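Local coordinates for Blo t 1 allergen (Blomia tropicalis, PDB 5JT8), which is a mite allergen and, as a papain-family member, probably cleaves proteins once its inhibitory propeptide has been removed, at residues Glu49-Glu54 and Glu80-Phe85; Glu61-Gly64 and Val68-Ala71; Asn73-Met78 and Asn301-Gly306; Asn258-Asn263 and Gly267-Val272; Val286-Val291 and Val315-Asn320. All coordinates share one frame; numbering follows the deposited sequence.

Contact 1: residues Glu49-Glu54 and Glu80-Phe85; sequences EHHFKE and EQEFSF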
# COMPACT_ATOMS: atom_id res chain seq x y z
N GLU A 49 -15.04 -1.83 21.38
CA GLU A 49 -15.45 -3.20 21.09
C GLU A 49 -16.76 -3.22 20.32
O GLU A 49 -17.09 -4.22 19.69
CB GLU A 49 -15.59 -4.05 22.35
CG GLU A 49 -16.08 -3.38 23.64
CD GLU A 49 -15.60 -4.19 24.87
OE1 GLU A 49 -14.37 -4.43 24.99
OE2 GLU A 49 -16.46 -4.67 25.67
N HIS A 50 -17.49 -2.11 20.35
CA HIS A 50 -18.66 -1.98 19.49
C HIS A 50 -18.25 -2.00 18.02
O HIS A 50 -18.85 -2.69 17.19
CB HIS A 50 -19.43 -0.69 19.80
CG HIS A 50 -20.56 -0.42 18.84
ND1 HIS A 50 -21.63 -1.27 18.69
CD2 HIS A 50 -20.76 0.58 17.95
CE1 HIS A 50 -22.45 -0.80 17.77
NE2 HIS A 50 -21.94 0.32 17.30
N HIS A 51 -17.20 -1.23 17.70
CA HIS A 51 -16.66 -1.23 16.36
C HIS A 51 -16.11 -2.61 16.01
O HIS A 51 -16.29 -3.07 14.88
CB HIS A 51 -15.57 -0.17 16.21
CG HIS A 51 -16.11 1.23 16.19
ND1 HIS A 51 -15.32 2.34 16.39
CD2 HIS A 51 -17.37 1.69 15.99
CE1 HIS A 51 -16.06 3.43 16.32
NE2 HIS A 51 -17.31 3.06 16.08
N PHE A 52 -15.48 -3.27 16.97
CA PHE A 52 -15.01 -4.63 16.73
C PHE A 52 -16.16 -5.60 16.50
O PHE A 52 -16.08 -6.48 15.64
CB PHE A 52 -14.17 -5.15 17.89
CG PHE A 52 -13.90 -6.63 17.81
CD1 PHE A 52 -12.86 -7.11 17.03
CD2 PHE A 52 -14.70 -7.53 18.48
CE1 PHE A 52 -12.61 -8.47 16.94
CE2 PHE A 52 -14.47 -8.89 18.39
CZ PHE A 52 -13.42 -9.36 17.63
N LYS A 53 -17.22 -5.46 17.31
CA LYS A 53 -18.38 -6.33 17.20
C LYS A 53 -19.05 -6.18 15.83
O LYS A 53 -19.36 -7.17 15.16
CB LYS A 53 -19.39 -6.03 18.31
CG LYS A 53 -18.90 -6.38 19.71
CD LYS A 53 -19.93 -6.03 20.76
CE LYS A 53 -19.45 -6.40 22.16
NZ LYS A 53 -20.44 -6.04 23.20
N GLU A 54 -19.24 -4.93 15.42
CA GLU A 54 -19.86 -4.62 14.14
C GLU A 54 -18.90 -4.94 12.97
O GLU A 54 -19.34 -5.21 11.86
CB GLU A 54 -20.30 -3.14 14.10
CG GLU A 54 -21.67 -2.81 13.46
CD GLU A 54 -22.89 -3.57 14.01
OE1 GLU A 54 -22.79 -4.25 15.07
OE2 GLU A 54 -23.98 -3.45 13.40
N GLU A 80 -15.08 2.59 9.75
CA GLU A 80 -14.58 2.93 8.43
C GLU A 80 -14.01 4.35 8.41
O GLU A 80 -12.94 4.61 7.86
CB GLU A 80 -15.68 2.77 7.38
CG GLU A 80 -15.24 3.09 5.97
CD GLU A 80 -16.27 2.68 4.95
OE1 GLU A 80 -16.17 3.12 3.78
OE2 GLU A 80 -17.18 1.90 5.31
N GLN A 81 -14.74 5.27 9.04
CA GLN A 81 -14.28 6.64 9.18
C GLN A 81 -12.92 6.71 9.89
O GLN A 81 -12.00 7.39 9.42
CB GLN A 81 -15.33 7.47 9.94
CG GLN A 81 -15.34 8.95 9.57
CD GLN A 81 -16.46 9.72 10.27
OE1 GLN A 81 -17.28 9.14 10.98
NE2 GLN A 81 -16.49 11.03 10.05
N GLU A 82 -12.78 6.00 11.00
CA GLU A 82 -11.57 6.04 11.83
C GLU A 82 -10.36 5.43 11.11
O GLU A 82 -9.29 6.04 11.06
CB GLU A 82 -11.81 5.33 13.17
CG GLU A 82 -12.75 6.09 14.12
CD GLU A 82 -12.84 5.46 15.51
OE1 GLU A 82 -12.69 4.22 15.64
OE2 GLU A 82 -13.07 6.21 16.48
N PHE A 83 -10.55 4.23 10.57
CA PHE A 83 -9.51 3.53 9.82
C PHE A 83 -8.98 4.41 8.68
O PHE A 83 -7.77 4.61 8.53
CB PHE A 83 -10.05 2.21 9.28
CG PHE A 83 -9.03 1.37 8.58
CD1 PHE A 83 -7.87 0.98 9.23
CD2 PHE A 83 -9.24 0.94 7.28
CE1 PHE A 83 -6.93 0.20 8.58
CE2 PHE A 83 -8.31 0.15 6.64
CZ PHE A 83 -7.15 -0.22 7.29
N SER A 84 -9.89 4.93 7.87
CA SER A 84 -9.53 5.85 6.80
C SER A 84 -8.65 6.99 7.31
O SER A 84 -7.64 7.33 6.70
CB SER A 84 -10.79 6.40 6.13
OG SER A 84 -10.46 7.35 5.14
N PHE A 85 -9.03 7.58 8.44
CA PHE A 85 -8.21 8.61 9.07
C PHE A 85 -6.87 8.04 9.55
O PHE A 85 -5.82 8.66 9.38
CB PHE A 85 -8.96 9.26 10.25
CG PHE A 85 -8.29 10.51 10.76
CD1 PHE A 85 -8.49 11.73 10.14
CD2 PHE A 85 -7.44 10.46 11.86
CE1 PHE A 85 -7.86 12.88 10.61
CE2 PHE A 85 -6.82 11.60 12.34
CZ PHE A 85 -7.03 12.82 11.71
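The propeptide of papain-like enzymes folds as a small helical domain, and here two of its helices, 42-62 and 80-88, meet at the surface through one pair of side chains, His51 and Glu82. The imidazole presents its edge to the acid: OE1 of Glu82 lies near the ring plane, 3.3 Å from ND1 of His51. The hydrogen bond is weak, since the N-H of ND1 points to the oxygen at only 122°. CE1 of the same ring comes almost as near, with 3.5 Å to Glu82 OE1, so this one oxygen sits beside the ND1-CE1 edge of the imidazole. Ring and carboxylate planes stand almost perpendicular, 87° apart. Helix 42-62 probably corresponds to the ERFNIN helix of related proenzymes. Phe52, next to His51, is buried, its ring meeting that of Phe31. Glu82 extends fully beyond CG (chi2 -173°), which carries its carboxylate across the gap between segments 49-54 and 80-85, whose closest CA atoms, those of His51 and Glu80, are 9.2 Å apart. OE1 of Glu82 also has a long, weak ion pair with Arg48, one turn before His51. Phe83, the next residue, is buried against Tyr75 and, on the enzyme, Trp303.

Contact 2: residues Glu61-Gly64 and Val68-Ala71; sequences EHNG and VEYA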
# COMPACT_ATOMS: atom_id res chain seq x y z
N GLU A 61 -20.95 -12.16 8.19
CA GLU A 61 -22.03 -12.09 7.21
C GLU A 61 -21.51 -12.09 5.78
O GLU A 61 -22.26 -12.42 4.85
CB GLU A 61 -22.89 -10.84 7.45
CG GLU A 61 -23.72 -10.89 8.72
CD GLU A 61 -24.57 -9.65 8.91
OE1 GLU A 61 -25.41 -9.36 8.04
OE2 GLU A 61 -24.39 -8.96 9.94
N HIS A 62 -20.24 -11.74 5.59
CA HIS A 62 -19.69 -11.62 4.25
C HIS A 62 -18.70 -12.73 3.90
O HIS A 62 -18.43 -12.98 2.72
CB HIS A 62 -19.00 -10.26 4.07
CG HIS A 62 -19.96 -9.11 3.97
ND1 HIS A 62 -20.57 -8.55 5.08
CD2 HIS A 62 -20.41 -8.42 2.90
CE1 HIS A 62 -21.37 -7.57 4.69
NE2 HIS A 62 -21.29 -7.47 3.37
N ASN A 63 -18.16 -13.41 4.91
CA ASN A 63 -17.14 -14.43 4.67
C ASN A 63 -17.65 -15.54 3.77
O ASN A 63 -18.67 -16.16 4.06
CB ASN A 63 -16.65 -15.03 5.99
CG ASN A 63 -15.49 -15.99 5.79
OD1 ASN A 63 -14.66 -15.82 4.89
ND2 ASN A 63 -15.41 -16.99 6.65
N GLY A 64 -16.94 -15.77 2.67
CA GLY A 64 -17.29 -16.86 1.76
C GLY A 64 -18.18 -16.43 0.60
O GLY A 64 -18.30 -17.15 -0.39
N VAL A 68 -15.10 -15.57 -1.53
CA VAL A 68 -14.03 -14.69 -1.08
C VAL A 68 -13.97 -14.72 0.43
O VAL A 68 -14.99 -14.60 1.11
CB VAL A 68 -14.23 -13.24 -1.58
CG1 VAL A 68 -13.16 -12.34 -1.02
CG2 VAL A 68 -14.23 -13.19 -3.12
N GLU A 69 -12.77 -14.90 0.96
CA GLU A 69 -12.56 -14.96 2.39
C GLU A 69 -12.40 -13.57 2.98
O GLU A 69 -11.65 -12.74 2.43
CB GLU A 69 -11.33 -15.80 2.69
CG GLU A 69 -10.93 -15.85 4.15
CD GLU A 69 -9.56 -16.49 4.34
OE1 GLU A 69 -8.73 -16.39 3.42
OE2 GLU A 69 -9.33 -17.10 5.41
N TYR A 70 -13.10 -13.29 4.08
CA TYR A 70 -12.87 -12.07 4.85
C TYR A 70 -12.50 -12.42 6.29
O TYR A 70 -12.93 -13.46 6.80
CB TYR A 70 -14.10 -11.16 4.82
CG TYR A 70 -14.50 -10.77 3.42
CD1 TYR A 70 -13.84 -9.77 2.74
CD2 TYR A 70 -15.54 -11.44 2.77
CE1 TYR A 70 -14.18 -9.42 1.46
CE2 TYR A 70 -15.89 -11.10 1.47
CZ TYR A 70 -15.21 -10.08 0.83
OH TYR A 70 -15.54 -9.72 -0.45
N ALA A 71 -11.71 -11.57 6.95
CA ALA A 71 -11.25 -11.88 8.31
C ALA A 71 -10.82 -10.65 9.11
O ALA A 71 -10.19 -9.72 8.57
CB ALA A 71 -10.11 -12.88 8.26
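The amide N of Gly64 donates to the carbonyl O of Val68 across 2.8 Å, closing the short loop that follows helix 42-62. A second bond lies beside it: OD1 of Asn63 accepts from the backbone N of Tyr70 at 3.1 Å, with a fairly straight N-H (157°). The donor is tilted 35° from the plane of that amide. Asn63 reaches it because CG stands opposite its own backbone N (chi1 -174°), which swings the amide over to residues 68-71, where OD1 also lies 3.4 Å from CA of Glu69. Tyr70 sets its ring edge against the chain: CD2 is 3.3 Å from the carbonyl O of His62, and CA of Asn63 lies in the ring plane. CB of His62 lies off the ring plane, near the rim, 3.9 Å from Tyr70 CD2. The imidazole is committed elsewhere, stacked on Trp58 and bonded through ND1 to the carbonyl of that residue, while Tyr70 meets Trp58 edge-to-face. Glu69 pairs through backbone and carboxylate with the 265-266 region of the enzyme. Of the two bonds closing the loop, one is thus main chain to main chain, while the other depends on the rotamer of Asn63.

Contact 3: residues Asn73-Met78 and Asn301-Gly306; sequences NEYSDM and NSWGTG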
# COMPACT_ATOMS: atom_id res chain seq x y z
N ASN A 73 -8.70 -8.32 11.54
CA ASN A 73 -7.28 -8.05 11.68
C ASN A 73 -7.02 -6.97 12.73
O ASN A 73 -7.95 -6.51 13.41
CB ASN A 73 -6.68 -7.63 10.34
CG ASN A 73 -7.45 -6.51 9.70
OD1 ASN A 73 -7.50 -5.38 10.22
ND2 ASN A 73 -8.06 -6.80 8.55
N GLU A 74 -5.75 -6.56 12.83
CA GLU A 74 -5.29 -5.59 13.82
C GLU A 74 -6.09 -4.28 13.83
O GLU A 74 -6.14 -3.58 14.85
CB GLU A 74 -3.80 -5.28 13.59
CG GLU A 74 -3.53 -4.55 12.27
CD GLU A 74 -2.08 -4.12 12.10
OE1 GLU A 74 -1.65 -3.21 12.84
OE2 GLU A 74 -1.37 -4.70 11.25
N TYR A 75 -6.71 -3.97 12.71
CA TYR A 75 -7.42 -2.70 12.55
C TYR A 75 -8.92 -2.81 12.83
O TYR A 75 -9.62 -1.80 12.76
CB TYR A 75 -7.21 -2.17 11.14
CG TYR A 75 -5.78 -1.86 10.77
CD1 TYR A 75 -5.03 -0.94 11.49
CD2 TYR A 75 -5.19 -2.47 9.65
CE1 TYR A 75 -3.73 -0.65 11.15
CE2 TYR A 75 -3.89 -2.18 9.30
CZ TYR A 75 -3.16 -1.27 10.05
OH TYR A 75 -1.87 -0.98 9.69
N SER A 76 -9.40 -4.01 13.12
CA SER A 76 -10.84 -4.29 13.17
C SER A 76 -11.59 -3.58 14.29
O SER A 76 -12.80 -3.75 14.44
CB SER A 76 -11.07 -5.80 13.31
OG SER A 76 -10.55 -6.50 12.20
N ASP A 77 -10.88 -2.79 15.09
CA ASP A 77 -11.52 -2.11 16.20
C ASP A 77 -11.89 -0.66 15.84
O ASP A 77 -12.45 0.06 16.66
CB ASP A 77 -10.63 -2.17 17.45
CG ASP A 77 -9.26 -1.54 17.23
OD1 ASP A 77 -8.77 -1.52 16.08
OD2 ASP A 77 -8.67 -1.06 18.23
N MET A 78 -11.58 -0.25 14.61
CA MET A 78 -11.94 1.10 14.17
C MET A 78 -13.12 1.07 13.21
O MET A 78 -13.36 0.07 12.52
CB MET A 78 -10.74 1.79 13.51
CG MET A 78 -9.48 1.80 14.35
SD MET A 78 -8.06 2.57 13.55
CE MET A 78 -6.74 2.02 14.63
N ASN A 301 0.49 -5.61 -0.20
CA ASN A 301 0.01 -4.70 0.85
C ASN A 301 1.04 -4.65 1.98
O ASN A 301 1.97 -5.45 2.00
CB ASN A 301 -1.36 -5.16 1.35
CG ASN A 301 -2.15 -4.06 2.06
OD1 ASN A 301 -1.62 -2.99 2.36
ND2 ASN A 301 -3.41 -4.34 2.35
N SER A 302 0.87 -3.70 2.90
CA SER A 302 1.80 -3.53 4.02
C SER A 302 1.10 -3.71 5.37
O SER A 302 1.31 -2.92 6.31
CB SER A 302 2.47 -2.16 3.95
OG SER A 302 1.50 -1.12 3.87
N TRP A 303 0.27 -4.74 5.47
CA TRP A 303 -0.50 -4.99 6.69
C TRP A 303 -0.19 -6.36 7.30
O TRP A 303 -1.03 -6.95 7.97
CB TRP A 303 -2.00 -4.89 6.40
CG TRP A 303 -2.49 -3.50 6.03
CD1 TRP A 303 -1.82 -2.33 6.19
CD2 TRP A 303 -3.76 -3.17 5.46
NE1 TRP A 303 -2.59 -1.28 5.76
CE2 TRP A 303 -3.78 -1.77 5.29
CE3 TRP A 303 -4.87 -3.91 5.06
CZ2 TRP A 303 -4.88 -1.09 4.75
CZ3 TRP A 303 -5.97 -3.24 4.51
CH2 TRP A 303 -5.96 -1.85 4.37
N GLY A 304 1.02 -6.85 7.06
CA GLY A 304 1.44 -8.13 7.60
C GLY A 304 0.95 -9.30 6.76
O GLY A 304 0.07 -9.14 5.90
N THR A 305 1.51 -10.47 7.01
CA THR A 305 1.16 -11.67 6.26
C THR A 305 -0.22 -12.20 6.66
O THR A 305 -0.71 -13.16 6.08
CB THR A 305 2.19 -12.80 6.48
OG1 THR A 305 2.24 -13.13 7.87
CG2 THR A 305 3.57 -12.36 6.02
N GLY A 306 -0.81 -11.58 7.68
CA GLY A 306 -2.11 -12.00 8.17
C GLY A 306 -3.25 -11.51 7.29
O GLY A 306 -4.35 -12.06 7.34
O HOH W 1 -0.24 -3.14 9.31
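Aromatic contact dominates between Tyr75 and Trp303, a T-shaped pair in which the phenol edge faces the indole. CE2 of Tyr75 stands over the five-membered ring, 3.7 Å from CD1 of Trp303, with the planes at 70°. On the opposite face of the indole lies ND2 of Asn301, 3.1 Å above the plane and displaced to the rim. The phenol in turn carries CG of Glu74 over the centre of one face, a fold-back that follows from the Glu74 chi1 of 66°. Residues 301-304 form the Asn-Ser-Trp-Gly segment of papain-like proteases; Asn301 OD1 bonds His281, whose ring stacks on Trp303, consistent with the active-site His-Asn pair of the family. Residues 71-77 probably correspond to the GxNxFxD (GNFD) motif of such propeptides, with Ala71 in the glycine place and Tyr75 in the aromatic one. Between the two segments a water mediates: it donates to Glu74 OE2 and Tyr75 OH, both at 2.7 Å, and more weakly to Ser302 O at 3.4 Å. The first two also bond Gln130 and Gly132 of the enzyme, respectively. Within the propeptide, in an Asx turn, Asn73 OD1 accepts from Tyr75 N on an in-plane lone pair at 3.0 Å.

Contact 4: residues Asn258-Asn263 and Gly267-Val272; sequences NNYFRN and GVLRGV. With NO3 (nitrate ion), chain H.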
# COMPACT_ATOMS: atom_id res chain seq x y z
N ASN A 258 -12.18 0.76 2.42
CA ASN A 258 -13.36 0.01 1.98
C ASN A 258 -13.46 -1.33 2.72
O ASN A 258 -12.46 -2.04 2.86
CB ASN A 258 -13.33 -0.22 0.46
CG ASN A 258 -14.41 -1.18 -0.01
OD1 ASN A 258 -14.27 -2.40 0.11
ND2 ASN A 258 -15.49 -0.63 -0.55
N ASN A 259 -14.66 -1.67 3.19
CA ASN A 259 -14.87 -2.85 4.03
C ASN A 259 -14.36 -4.14 3.42
O ASN A 259 -13.71 -4.94 4.09
CB ASN A 259 -16.35 -3.02 4.37
CG ASN A 259 -16.76 -2.21 5.58
OD1 ASN A 259 -16.03 -2.13 6.56
ND2 ASN A 259 -17.94 -1.59 5.51
N TYR A 260 -14.63 -4.33 2.13
CA TYR A 260 -14.23 -5.55 1.44
C TYR A 260 -12.72 -5.64 1.31
O TYR A 260 -12.11 -6.69 1.57
CB TYR A 260 -14.90 -5.62 0.06
CG TYR A 260 -16.41 -5.69 0.12
CD1 TYR A 260 -17.18 -4.53 0.22
CD2 TYR A 260 -17.08 -6.91 0.10
CE1 TYR A 260 -18.56 -4.58 0.29
CE2 TYR A 260 -18.46 -6.97 0.17
CZ TYR A 260 -19.20 -5.80 0.27
OH TYR A 260 -20.57 -5.85 0.34
N PHE A 261 -12.09 -4.55 0.90
CA PHE A 261 -10.64 -4.56 0.79
C PHE A 261 -10.01 -4.68 2.18
O PHE A 261 -9.06 -5.44 2.38
CB PHE A 261 -10.12 -3.30 0.09
CG PHE A 261 -8.65 -3.33 -0.13
CD1 PHE A 261 -8.11 -4.00 -1.23
CD2 PHE A 261 -7.78 -2.75 0.79
CE1 PHE A 261 -6.75 -4.06 -1.43
CE2 PHE A 261 -6.42 -2.81 0.61
CZ PHE A 261 -5.90 -3.46 -0.50
N ARG A 262 -10.55 -3.91 3.12
CA ARG A 262 -10.09 -3.91 4.52
C ARG A 262 -9.91 -5.31 5.11
O ARG A 262 -8.88 -5.62 5.71
CB ARG A 262 -11.09 -3.12 5.37
CG ARG A 262 -10.71 -2.93 6.81
CD ARG A 262 -11.68 -1.95 7.47
NE ARG A 262 -11.49 -1.88 8.91
CZ ARG A 262 -12.19 -1.11 9.73
NH1 ARG A 262 -13.14 -0.31 9.25
NH2 ARG A 262 -11.94 -1.13 11.03
N ASN A 263 -10.91 -6.15 4.91
CA ASN A 263 -10.92 -7.46 5.55
C ASN A 263 -10.57 -8.59 4.63
O ASN A 263 -10.75 -9.76 4.99
CB ASN A 263 -12.28 -7.72 6.17
CG ASN A 263 -12.55 -6.80 7.33
OD1 ASN A 263 -12.03 -7.01 8.43
ND2 ASN A 263 -13.36 -5.77 7.10
N GLY A 267 -9.05 -15.14 -2.17
CA GLY A 267 -10.11 -14.96 -3.16
C GLY A 267 -9.93 -13.75 -4.05
O GLY A 267 -9.03 -12.92 -3.83
N VAL A 268 -10.75 -13.63 -5.09
CA VAL A 268 -10.67 -12.47 -5.96
C VAL A 268 -11.83 -11.52 -5.68
O VAL A 268 -13.00 -11.86 -5.86
CB VAL A 268 -10.68 -12.84 -7.45
CG1 VAL A 268 -10.62 -11.57 -8.29
CG2 VAL A 268 -9.51 -13.75 -7.77
N LEU A 269 -11.48 -10.33 -5.21
CA LEU A 269 -12.46 -9.30 -4.93
C LEU A 269 -13.06 -8.77 -6.22
O LEU A 269 -12.38 -8.09 -6.99
CB LEU A 269 -11.82 -8.17 -4.12
CG LEU A 269 -12.78 -7.23 -3.39
CD1 LEU A 269 -13.73 -8.03 -2.49
CD2 LEU A 269 -11.99 -6.21 -2.57
N ARG A 270 -14.32 -9.10 -6.46
CA ARG A 270 -15.05 -8.65 -7.64
C ARG A 270 -16.15 -7.65 -7.28
O ARG A 270 -16.65 -7.66 -6.15
CB ARG A 270 -15.68 -9.82 -8.39
CG ARG A 270 -14.73 -10.82 -9.01
CD ARG A 270 -15.48 -11.74 -9.98
NE ARG A 270 -16.63 -12.36 -9.33
CZ ARG A 270 -17.51 -13.14 -9.96
NH1 ARG A 270 -17.38 -13.38 -11.26
NH2 ARG A 270 -18.52 -13.66 -9.28
N GLY A 271 -16.53 -6.82 -8.24
CA GLY A 271 -17.67 -5.93 -8.09
C GLY A 271 -17.59 -4.90 -6.97
O GLY A 271 -18.60 -4.47 -6.46
N VAL A 272 -16.38 -4.49 -6.59
CA VAL A 272 -16.26 -3.49 -5.54
C VAL A 272 -15.81 -2.12 -6.08
O VAL A 272 -14.77 -2.02 -6.76
CB VAL A 272 -15.27 -3.95 -4.43
CG1 VAL A 272 -14.95 -2.81 -3.49
CG2 VAL A 272 -15.84 -5.13 -3.67
N NO3 H . -18.49 -1.13 -2.87
O1 NO3 H . -19.04 -1.66 -3.89
O2 NO3 H . -17.86 -0.04 -3.00
O3 NO3 H . -18.57 -1.68 -1.73
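The phenol ring of Tyr260 meets CG2 of Val272 and CD1 of Leu269 obliquely, while OD1 of Asn258 lies at its edge, in the ring plane. Trp58 and His62 of the propeptide also meet this ring, the tryptophan edge-to-face. The setting is a short N-capped helix, 259-262, packed on the strand 268-269 that follows it, and the region probably corresponds to the prosegment-binding loop of cathepsin proenzymes. The apolar core is small and well divided between branches. Leu269 sends CD1 to CB of Tyr260 (3.7 Å) and CD2 to the backbone N of Phe261 (3.8 Å). Val272 splits its methyls likewise: CG2 rests 3.9 Å from Tyr260 CB, and CG1 faces the Asn258 amide, 3.7 Å from OD1. That amide oxygen is the helix cap. It accepts from Phe261 N at 3.2 Å, in the carbonyl plane on a lone pair and with an N-H angle of 161°, and more weakly from Tyr260 N. At the other end of the helix, Asn263 grips the carbonyl O of Asn259 twice, through its backbone N and its ND2. A nitrate, probably from the crystallisation liquor, sits beside the cap and is also held by Ala273 N; its O3 lies 3.5 Å from CE1 of Tyr260 and takes a weak bond from Asn258 ND2.

Contact 5: residues Val286-Val291 and Val315-Asn320; sequences VGWGTV and VERGHN. With NO3 (nitrate ion), chain J.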
# COMPACT_ATOMS: atom_id res chain seq x y z
N VAL A 286 2.21 -5.99 -8.24
CA VAL A 286 3.37 -6.77 -8.61
C VAL A 286 3.06 -7.68 -9.79
O VAL A 286 3.91 -8.43 -10.23
CB VAL A 286 3.88 -7.64 -7.45
CG1 VAL A 286 4.35 -6.77 -6.28
CG2 VAL A 286 2.83 -8.64 -7.02
N GLY A 287 1.83 -7.61 -10.29
CA GLY A 287 1.47 -8.39 -11.45
C GLY A 287 -0.02 -8.59 -11.69
O GLY A 287 -0.86 -7.90 -11.11
N TRP A 288 -0.34 -9.55 -12.54
CA TRP A 288 -1.72 -9.82 -12.88
C TRP A 288 -1.86 -11.24 -13.35
O TRP A 288 -0.88 -11.90 -13.67
CB TRP A 288 -2.19 -8.86 -13.97
CG TRP A 288 -1.54 -9.13 -15.30
CD1 TRP A 288 -1.97 -10.00 -16.26
CD2 TRP A 288 -0.34 -8.54 -15.81
NE1 TRP A 288 -1.12 -9.98 -17.34
CE2 TRP A 288 -0.12 -9.08 -17.09
CE3 TRP A 288 0.55 -7.58 -15.31
CZ2 TRP A 288 0.96 -8.70 -17.89
CZ3 TRP A 288 1.62 -7.21 -16.10
CH2 TRP A 288 1.82 -7.77 -17.37
N GLY A 289 -3.11 -11.68 -13.42
CA GLY A 289 -3.42 -13.02 -13.85
C GLY A 289 -4.90 -13.15 -14.15
O GLY A 289 -5.66 -12.19 -14.01
N THR A 290 -5.28 -14.35 -14.57
CA THR A 290 -6.66 -14.70 -14.87
C THR A 290 -6.97 -16.02 -14.23
O THR A 290 -6.25 -16.99 -14.46
CB THR A 290 -6.92 -14.82 -16.38
OG1 THR A 290 -6.58 -13.60 -17.04
CG2 THR A 290 -8.39 -15.15 -16.64
N VAL A 291 -8.03 -16.09 -13.43
CA VAL A 291 -8.44 -17.37 -12.87
C VAL A 291 -9.89 -17.65 -13.27
O VAL A 291 -10.82 -16.95 -12.86
CB VAL A 291 -8.25 -17.44 -11.33
CG1 VAL A 291 -8.87 -16.25 -10.62
CG2 VAL A 291 -8.78 -18.77 -10.77
N VAL A 315 -7.51 -8.33 -6.71
CA VAL A 315 -8.66 -7.52 -7.09
C VAL A 315 -8.92 -7.59 -8.58
O VAL A 315 -8.00 -7.45 -9.38
CB VAL A 315 -8.49 -6.02 -6.69
CG1 VAL A 315 -9.70 -5.19 -7.17
CG2 VAL A 315 -8.32 -5.87 -5.21
N GLU A 316 -10.18 -7.77 -8.95
CA GLU A 316 -10.58 -7.84 -10.35
C GLU A 316 -10.12 -6.62 -11.16
O GLU A 316 -10.21 -5.49 -10.70
CB GLU A 316 -12.10 -8.00 -10.42
CG GLU A 316 -12.69 -7.97 -11.79
CD GLU A 316 -14.22 -8.10 -11.75
OE1 GLU A 316 -14.90 -7.22 -11.16
OE2 GLU A 316 -14.73 -9.10 -12.31
N ARG A 317 -9.61 -6.87 -12.36
CA ARG A 317 -9.25 -5.81 -13.30
C ARG A 317 -10.46 -5.32 -14.09
O ARG A 317 -11.57 -5.84 -13.92
CB ARG A 317 -8.19 -6.30 -14.29
CG ARG A 317 -6.95 -6.91 -13.67
CD ARG A 317 -5.74 -6.81 -14.63
NE ARG A 317 -5.99 -7.36 -15.96
CZ ARG A 317 -5.83 -8.64 -16.28
NH1 ARG A 317 -5.43 -9.50 -15.36
NH2 ARG A 317 -6.07 -9.06 -17.51
N GLY A 318 -10.25 -4.32 -14.94
CA GLY A 318 -11.25 -3.95 -15.94
C GLY A 318 -12.25 -2.89 -15.53
O GLY A 318 -13.12 -2.52 -16.33
N HIS A 319 -12.15 -2.38 -14.31
CA HIS A 319 -13.18 -1.48 -13.81
C HIS A 319 -12.68 -0.36 -12.91
O HIS A 319 -13.50 0.27 -12.22
CB HIS A 319 -14.24 -2.27 -13.03
CG HIS A 319 -14.90 -3.34 -13.83
ND1 HIS A 319 -15.89 -3.08 -14.74
CD2 HIS A 319 -14.67 -4.67 -13.89
CE1 HIS A 319 -16.27 -4.21 -15.32
NE2 HIS A 319 -15.55 -5.19 -14.81
N ASN A 320 -11.38 -0.12 -12.92
CA ASN A 320 -10.78 0.83 -11.99
C ASN A 320 -11.33 0.60 -10.60
O ASN A 320 -11.74 1.54 -9.92
CB ASN A 320 -11.02 2.30 -12.41
CG ASN A 320 -10.26 3.29 -11.53
OD1 ASN A 320 -9.29 2.91 -10.85
ND2 ASN A 320 -10.71 4.55 -11.52
N NO3 J . -17.57 -0.25 -15.21
O1 NO3 J . -18.39 -1.19 -15.42
O2 NO3 J . -18.01 0.90 -14.90
O3 NO3 J . -16.32 -0.45 -15.30
O HOH W 2 -5.00 -11.77 -17.27
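Trp288, on strand 281-291, faces Arg317, just past the end of strand 312-316, their CA atoms 8.5 Å apart; strand 294-300 pairs with both strands. This is the curled sheet of the papain fold's beta-rich domain. The chain of Arg317 bends at chi3 (-53°), turning the guanidinium to the strand across from it. NH1 of Arg317 then reaches the carbonyl O of Gly289 at 3.0 Å; the oxygen lies at the guanidinium edge, near its plane, but the bond is weak because the N-H angle is only 122°. The same NH1 also bonds the carbonyl of Tyr296, on the intervening strand. CD1 of Trp288 lies over one guanidinium face, 4.1 Å from CZ of Arg317; with the planes 73° apart this is no stack. Trp288 is held by a bond from NE1 to the carbonyl of Pro114. NH2 of Arg317 donates to a water at 2.9 Å. Beyond the strand, His319 stacks on Tyr274 and binds a nitrate, probably from the crystallisation liquor, whose O3 sits near the imidazole plane, 2.7 Å from ND1 of His319.

How the contacts relate
The five contacts run from the propeptide across its interface into the enzyme. Contacts 1 and 3, with centres about 12 Å apart, share an aromatic cluster in which Phe83 CZ lies 3.5 Å from Trp303 CZ2, beside the probable active-site His281. Contacts 2 and 4 are closer, with centres about 9 Å apart, and Ala71 N probably bonds Asn263 O at 2.8 Å, joining propeptide to enzyme. Arg262 ties contact 4 to contact 3, its NH2 lying 3.0 Å from Tyr75 O. Contact 5 continues contact 4 through the sheet, where Leu269 O is 3.0 Å from Glu316 N, and its centre is about 28 Å from that of contact 1.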